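Local atomic coordinates of heat shock protein-related protein (Deinococcus radiodurans, PDB entry 4FEI), a protein that probably acts as a small heat shock protein, a stress-response chaperone that keeps unfolding proteins from aggregating, represented here by its alpha-crystallin domain. Residues 5-10 with 61-66; 29-34 with 44-49; 19-24 with 84-89. All coordinates share one frame; numbering follows the deposited sequence.

Contact 1: 5-10 with 61-66; sequences WTPAAD and GRFVRE
Trp5 lies beside Phe63 where 5-8 runs past 61-65. The end-to-end directions of 5-9 and 61-65 are 34° apart, and the CA atoms of Trp5 and Phe63 are 5.4 Å apart. Two waters bridge the backbones. One accepts from Trp5 N and donates to Arg62 O. The other accepts from Val64 N and donates to Trp5 O.

The two aromatic side chains lie side by side and point the same way. The edge of Phe63 is turned to the face of the six-membered ring of Trp5, a T-shaped pair with centroids 5.2 Å apart and planes at 73°. Pro7 crosses Phe63 at about a right angle. Pro7 CG sits over one face of the Phe63 ring, 3.8 Å from its centroid, a CH-pi contact. At the rim of the indole, Gly61 O meets Trp5 CE3 at 3.5 Å, near the ring plane.

Arg65 bends at chi3, and Arg65 NH1 donates to Pro7 O, 2.8 Å away. This hydrogen bond is bent, 138° at the hydrogen. Thr6 CG2 packs over one face of the guanidinium, 3.7 Å from Arg65 NE. The stronger partner of NH1 is Glu57 of the second subunit, in a salt bridge. Arg65 therefore ties a loop carbonyl to the dimer interface, while the rings and the proline make an apolar patch beside it.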
# COMPACT_ATOMS: atom_id res chain seq x y z
N TRP A 5 0.11 -8.58 -8.93
CA TRP A 5 -0.45 -7.48 -8.16
C TRP A 5 -1.88 -7.15 -8.57
O TRP A 5 -2.16 -6.83 -9.75
CB TRP A 5 0.44 -6.23 -8.35
CG TRP A 5 0.20 -5.18 -7.34
CD1 TRP A 5 -0.51 -5.31 -6.17
CD2 TRP A 5 0.71 -3.84 -7.37
NE1 TRP A 5 -0.47 -4.12 -5.47
CE2 TRP A 5 0.27 -3.21 -6.19
CE3 TRP A 5 1.49 -3.11 -8.29
CZ2 TRP A 5 0.59 -1.88 -5.90
CZ3 TRP A 5 1.79 -1.80 -8.01
CH2 TRP A 5 1.34 -1.19 -6.82
N THR A 6 -2.78 -7.24 -7.58
CA THR A 6 -4.15 -6.74 -7.66
C THR A 6 -4.39 -5.78 -6.48
O THR A 6 -4.72 -6.21 -5.38
CB THR A 6 -5.18 -7.91 -7.71
OG1 THR A 6 -4.90 -8.72 -8.87
CG2 THR A 6 -6.65 -7.40 -7.83
N PRO A 7 -4.21 -4.47 -6.72
CA PRO A 7 -4.33 -3.49 -5.62
C PRO A 7 -5.76 -3.37 -5.14
O PRO A 7 -6.68 -3.22 -5.96
CB PRO A 7 -3.82 -2.17 -6.23
CG PRO A 7 -3.79 -2.37 -7.71
CD PRO A 7 -3.78 -3.85 -8.00
N ALA A 8 -5.93 -3.45 -3.81
CA ALA A 8 -7.24 -3.39 -3.17
C ALA A 8 -7.97 -2.02 -3.40
O ALA A 8 -7.33 -0.95 -3.36
CB ALA A 8 -7.10 -3.74 -1.69
N ALA A 9 -9.28 -2.07 -3.63
CA ALA A 9 -10.08 -0.88 -4.07
C ALA A 9 -11.33 -0.65 -3.18
O ALA A 9 -12.05 -1.58 -2.84
CB ALA A 9 -10.52 -1.03 -5.51
N ASP A 10 -11.56 0.60 -2.81
CA ASP A 10 -12.77 1.01 -2.11
C ASP A 10 -13.53 2.02 -2.98
O ASP A 10 -12.93 2.82 -3.69
CB ASP A 10 -12.40 1.74 -0.80
CG ASP A 10 -12.04 0.79 0.34
OD1 ASP A 10 -12.23 -0.44 0.17
OD2 ASP A 10 -11.57 1.28 1.38
N GLY A 61 5.29 -5.78 -10.06
CA GLY A 61 5.07 -5.73 -11.50
C GLY A 61 3.84 -4.91 -11.85
O GLY A 61 3.39 -4.07 -11.06
N ARG A 62 3.32 -5.15 -13.05
CA ARG A 62 2.17 -4.42 -13.59
C ARG A 62 0.85 -4.91 -13.00
O ARG A 62 0.71 -6.08 -12.66
CB ARG A 62 2.17 -4.50 -15.11
CG ARG A 62 0.82 -4.35 -15.80
CD ARG A 62 0.52 -2.93 -16.22
NE ARG A 62 -0.49 -2.97 -17.25
CZ ARG A 62 -0.70 -2.00 -18.13
NH1 ARG A 62 0.04 -0.89 -18.07
NH2 ARG A 62 -1.67 -2.15 -19.03
N PHE A 63 -0.07 -3.97 -12.81
CA PHE A 63 -1.42 -4.30 -12.38
C PHE A 63 -2.44 -3.70 -13.37
O PHE A 63 -2.19 -2.67 -13.99
CB PHE A 63 -1.66 -3.76 -10.96
CG PHE A 63 -1.96 -2.25 -10.90
CD1 PHE A 63 -3.26 -1.75 -11.15
CD2 PHE A 63 -0.97 -1.36 -10.55
CE1 PHE A 63 -3.51 -0.40 -11.07
CE2 PHE A 63 -1.23 0.01 -10.46
CZ PHE A 63 -2.49 0.48 -10.73
N VAL A 64 -3.57 -4.37 -13.51
CA VAL A 64 -4.65 -3.88 -14.32
C VAL A 64 -5.97 -4.20 -13.62
O VAL A 64 -6.25 -5.38 -13.32
CB VAL A 64 -4.66 -4.51 -15.78
CG1 VAL A 64 -5.84 -3.93 -16.61
CG2 VAL A 64 -3.31 -4.32 -16.47
N ARG A 65 -6.77 -3.17 -13.34
CA ARG A 65 -8.13 -3.36 -12.80
C ARG A 65 -9.21 -2.72 -13.67
O ARG A 65 -9.02 -1.60 -14.17
CB ARG A 65 -8.24 -2.91 -11.35
CG ARG A 65 -7.28 -3.66 -10.48
CD ARG A 65 -7.74 -3.78 -9.13
NE ARG A 65 -8.88 -4.68 -9.02
CZ ARG A 65 -9.60 -4.76 -7.91
NH1 ARG A 65 -9.26 -4.02 -6.83
NH2 ARG A 65 -10.66 -5.55 -7.87
N GLU A 66 -10.30 -3.45 -13.85
CA GLU A 66 -11.49 -2.96 -14.55
C GLU A 66 -12.63 -2.93 -13.51
O GLU A 66 -13.07 -3.98 -13.00
CB GLU A 66 -11.83 -3.88 -15.72
CG GLU A 66 -12.42 -3.22 -16.92
CD GLU A 66 -12.37 -4.11 -18.17
OE1 GLU A 66 -11.83 -3.63 -19.23
OE2 GLU A 66 -12.89 -5.27 -18.13
O HOH W 1 1.78 -7.90 -11.23
O HOH W 2 -4.33 -5.93 -11.21

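Contact 2: 29-34 with 44-49; sequences AGTLAL and SGERPG
Ala33 and Ser44 pair near the open end of the beta hairpin formed by strands 33-37 and 40-47, on one sheet of the alpha-crystallin domain. They are an antiparallel hydrogen-bonded pair with CA atoms 5.3 Å apart. Ala33 N donates to Ser44 O at 2.9 Å, and Ser44 N donates to Ala33 O at 3.0 Å. Both bonds are nearly straight. Ser44 O also receives a CA-H...O contact from Leu32.

Ala33 CB and Ser44 OG lie on the same face of the sheet, 3.6 Å apart. Ser44 OG sits between its own backbone N and carbonyl carbon (chi1 61°). There it meets two waters. One water lies 2.9 Å from Ser44 OG and donates to Thr31 O. The other donates weakly to Ala33 O. Ser44 OG is thus linked through the waters to the carbonyl oxygens of Thr31 and Ala33.

Two residues before Ala33, Thr31 meets Glu46. Thr31 OG1 receives a weak hydrogen bond from Glu46 N at 3.0 Å, with an angle of only 123° at the hydrogen. The stronger polar partner of this hydroxyl is Asp28 O. Thr31 and Glu46 cross at about a right angle. Glu46 is fully extended, and Glu46 OE2 comes to 3.9 Å from Thr31 CG2. Thr31 O has a CA-H...O contact with Gly45 CA at 3.5 Å. Leu32 CB points away from 44-49, but Leu32 CD2 turns back toward Ser44 O.

The contact lies at the surface. Strand 40-47 is the middle strand of its sheet: Gly45 also bonds through its backbone to Phe63 of strand 62-68. Leu32 packs on Phe63, and Leu34 reaches across to Leu87 and Val89 of strand 86-92 in the facing sheet.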
# COMPACT_ATOMS: atom_id res chain seq x y z
N ALA A 29 4.96 6.38 -10.28
CA ALA A 29 3.83 7.29 -10.53
C ALA A 29 3.61 7.51 -12.03
O ALA A 29 2.47 7.70 -12.48
CB ALA A 29 4.05 8.62 -9.81
N GLY A 30 4.73 7.51 -12.79
CA GLY A 30 4.73 7.78 -14.24
C GLY A 30 4.11 6.67 -15.09
O GLY A 30 4.00 6.81 -16.31
N THR A 31 3.72 5.56 -14.45
CA THR A 31 3.14 4.40 -15.20
C THR A 31 1.60 4.30 -14.98
O THR A 31 0.92 3.53 -15.65
CB THR A 31 3.73 3.04 -14.74
OG1 THR A 31 3.44 2.84 -13.34
CG2 THR A 31 5.28 2.95 -15.03
N LEU A 32 1.08 5.04 -14.02
CA LEU A 32 -0.34 5.08 -13.72
C LEU A 32 -1.15 5.64 -14.89
O LEU A 32 -0.88 6.70 -15.42
CB LEU A 32 -0.56 5.94 -12.46
CG LEU A 32 -0.23 5.34 -11.10
CD1 LEU A 32 -0.24 6.43 -10.01
CD2 LEU A 32 -1.21 4.19 -10.77
N ALA A 33 -2.16 4.90 -15.30
CA ALA A 33 -3.09 5.36 -16.32
C ALA A 33 -4.51 5.07 -15.85
O ALA A 33 -4.75 4.05 -15.20
CB ALA A 33 -2.81 4.69 -17.70
N LEU A 34 -5.42 5.98 -16.21
CA LEU A 34 -6.82 5.93 -15.78
C LEU A 34 -7.71 6.27 -16.99
O LEU A 34 -7.52 7.29 -17.64
CB LEU A 34 -7.08 6.98 -14.69
CG LEU A 34 -6.84 6.86 -13.18
CD1 LEU A 34 -7.71 5.75 -12.61
CD2 LEU A 34 -5.41 6.65 -12.82
N SER A 44 -4.48 1.15 -14.43
CA SER A 44 -3.29 0.37 -14.67
C SER A 44 -2.07 1.11 -14.16
O SER A 44 -2.10 2.31 -14.00
CB SER A 44 -3.15 0.03 -16.17
OG SER A 44 -3.04 1.21 -16.95
N GLY A 45 -1.01 0.36 -13.87
CA GLY A 45 0.26 0.92 -13.44
C GLY A 45 1.25 -0.18 -13.14
O GLY A 45 0.99 -1.34 -13.46
N GLU A 46 2.36 0.17 -12.47
CA GLU A 46 3.43 -0.77 -12.25
C GLU A 46 4.24 -0.40 -11.02
O GLU A 46 4.39 0.78 -10.69
CB GLU A 46 4.33 -0.76 -13.48
CG GLU A 46 5.50 -1.73 -13.45
CD GLU A 46 6.39 -1.64 -14.67
OE1 GLU A 46 7.35 -2.46 -14.79
OE2 GLU A 46 6.16 -0.77 -15.50
N ARG A 47 4.80 -1.41 -10.35
CA ARG A 47 5.88 -1.18 -9.41
C ARG A 47 7.01 -2.19 -9.63
O ARG A 47 6.75 -3.34 -9.97
CB ARG A 47 5.40 -1.12 -7.94
CG ARG A 47 5.19 -2.45 -7.25
CD ARG A 47 5.00 -2.18 -5.75
NE ARG A 47 4.53 -3.31 -4.97
CZ ARG A 47 4.25 -3.25 -3.66
NH1 ARG A 47 4.45 -2.13 -2.98
NH2 ARG A 47 3.84 -4.34 -3.00
N PRO A 48 8.28 -1.74 -9.47
CA PRO A 48 9.42 -2.63 -9.68
C PRO A 48 9.45 -3.81 -8.70
O PRO A 48 9.00 -3.68 -7.54
CB PRO A 48 10.65 -1.71 -9.48
CG PRO A 48 10.17 -0.58 -8.62
CD PRO A 48 8.69 -0.39 -9.04
N GLY A 49 9.97 -4.94 -9.14
CA GLY A 49 10.25 -6.04 -8.23
C GLY A 49 11.40 -5.69 -7.31
O GLY A 49 12.38 -5.03 -7.69
O HOH W 3 -0.25 1.82 -17.24
O HOH W 4 -5.48 2.24 -17.32

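Contact 3: 19-24 with 84-89; sequences DLLLDV and GGVLTV
Leu20 shows how strand 17-23 meets strand 86-92. Leu20 CB lies 4.2 Å from Val89 CB and 3.9 Å from Val89 O. CG stands anti to the backbone N (chi1 180°), and from there Leu20 CD1 reaches Val89 CG2 at 3.8 Å. CD2 takes the other branch, toward Asp10 O of strand 9-14. Leu20 and Val89 lie side by side and point the same way.

Their backbones form an antiparallel hydrogen-bonded pair. Leu20 N to Val89 O and Val89 N to Leu20 O are both 2.8 Å and nearly straight. Leu22 and Leu87 repeat the pattern two residues on, with the Leu22 N bond more bent. The strand axes make 164° between their directions. These are the two central strands of the sheet that has four strands within this chain, part of the immunoglobulin-like beta sandwich of the alpha-crystallin domain. Leu20 and Leu22 face the other sheet, where they meet Leu41 and Val43.

Beyond the strand, Val24 N donates to Gly85 O at 2.8 Å. Val24 CG2 packs on Leu87 CB at 3.8 Å.

Leu21, Asp23, Val86 and Thr88 occupy the opposite face. Leu21 CD2 lies 4.2 Å from Val86 CG1. Asp23 runs alongside Val86, and its carboxylate forms salt bridges with Arg47 and Arg58 of the second subunit.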
# COMPACT_ATOMS: atom_id res chain seq x y z
N ASP A 19 -15.86 8.53 -4.82
CA ASP A 19 -14.41 8.35 -4.71
C ASP A 19 -13.98 6.91 -4.85
O ASP A 19 -14.55 6.01 -4.20
CB ASP A 19 -13.89 8.81 -3.34
CG ASP A 19 -14.14 10.28 -3.06
OD1 ASP A 19 -14.27 11.06 -4.05
OD2 ASP A 19 -14.22 10.64 -1.86
N LEU A 20 -12.95 6.69 -5.64
CA LEU A 20 -12.29 5.40 -5.71
C LEU A 20 -10.97 5.54 -4.99
O LEU A 20 -10.18 6.41 -5.32
CB LEU A 20 -12.05 5.00 -7.17
CG LEU A 20 -11.37 3.71 -7.63
CD1 LEU A 20 -9.88 3.91 -7.74
CD2 LEU A 20 -11.69 2.49 -6.77
N LEU A 21 -10.75 4.74 -3.96
CA LEU A 21 -9.45 4.69 -3.29
C LEU A 21 -8.77 3.38 -3.62
O LEU A 21 -9.35 2.29 -3.47
CB LEU A 21 -9.60 4.82 -1.77
CG LEU A 21 -10.14 6.15 -1.23
CD1 LEU A 21 -11.62 6.06 -0.98
CD2 LEU A 21 -9.45 6.42 0.12
N LEU A 22 -7.54 3.47 -4.09
CA LEU A 22 -6.81 2.29 -4.58
C LEU A 22 -5.44 2.20 -3.89
O LEU A 22 -4.66 3.13 -3.98
CB LEU A 22 -6.66 2.36 -6.11
CG LEU A 22 -6.24 1.09 -6.82
CD1 LEU A 22 -7.41 0.08 -6.88
CD2 LEU A 22 -5.71 1.41 -8.26
N ASP A 23 -5.19 1.11 -3.18
CA ASP A 23 -3.93 0.96 -2.43
C ASP A 23 -2.80 0.60 -3.42
O ASP A 23 -2.70 -0.56 -3.88
CB ASP A 23 -4.02 -0.15 -1.37
CG ASP A 23 -4.80 0.27 -0.16
OD1 ASP A 23 -5.29 -0.64 0.58
OD2 ASP A 23 -4.90 1.48 0.10
N VAL A 24 -1.97 1.62 -3.72
CA VAL A 24 -0.86 1.42 -4.65
C VAL A 24 0.51 1.86 -4.03
O VAL A 24 1.16 2.79 -4.53
CB VAL A 24 -1.16 2.13 -6.04
CG1 VAL A 24 -2.25 1.38 -6.86
CG2 VAL A 24 -1.55 3.59 -5.84
N GLY A 84 0.76 9.09 -0.12
CA GLY A 84 0.96 8.04 0.87
C GLY A 84 0.63 6.62 0.41
O GLY A 84 0.13 5.84 1.19
N GLY A 85 0.92 6.31 -0.84
CA GLY A 85 0.65 5.00 -1.41
C GLY A 85 -0.81 4.75 -1.72
O GLY A 85 -1.20 3.63 -1.99
N VAL A 86 -1.63 5.80 -1.70
CA VAL A 86 -3.07 5.67 -1.98
C VAL A 86 -3.46 6.56 -3.16
O VAL A 86 -3.25 7.78 -3.14
CB VAL A 86 -3.91 6.04 -0.71
CG1 VAL A 86 -5.44 6.10 -0.99
CG2 VAL A 86 -3.55 5.09 0.48
N LEU A 87 -4.08 5.95 -4.17
CA LEU A 87 -4.66 6.71 -5.26
C LEU A 87 -6.12 7.04 -5.01
O LEU A 87 -6.94 6.16 -4.89
CB LEU A 87 -4.51 5.93 -6.56
CG LEU A 87 -5.08 6.60 -7.82
CD1 LEU A 87 -4.27 7.82 -8.21
CD2 LEU A 87 -5.08 5.60 -8.93
N THR A 88 -6.45 8.33 -4.96
CA THR A 88 -7.84 8.79 -4.80
C THR A 88 -8.32 9.36 -6.12
O THR A 88 -7.80 10.38 -6.59
CB THR A 88 -7.92 9.87 -3.67
OG1 THR A 88 -7.34 9.36 -2.46
CG2 THR A 88 -9.37 10.32 -3.41
N VAL A 89 -9.30 8.70 -6.72
CA VAL A 89 -9.92 9.18 -7.93
C VAL A 89 -11.36 9.64 -7.66
O VAL A 89 -12.20 8.86 -7.26
CB VAL A 89 -9.95 8.07 -9.06
CG1 VAL A 89 -10.34 8.71 -10.46
CG2 VAL A 89 -8.63 7.27 -9.11

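Contact 3 is the buried one, contact 1 is partly buried, and contact 2 lies at the surface. Contacts 1 and 2 share a sheet: strands 62-68 and 40-47 are neighbours, joined among others by a probable hydrogen bond from Gly61 N to Arg47 O. Contacts 1 and 3 meet in the other sheet, through Asp10 N to Leu21 O. Apolar packing by Leu34 links contacts 2 and 3 across the sandwich. The chemistry follows the setting. Contact 3 combines regular strand pairing with aliphatic packing. Both outer contacts use water bridges, contact 1 with an aromatic pair and an arginine, contact 2 with hydroxyls. Contacts 1 and 3 touch the second subunit.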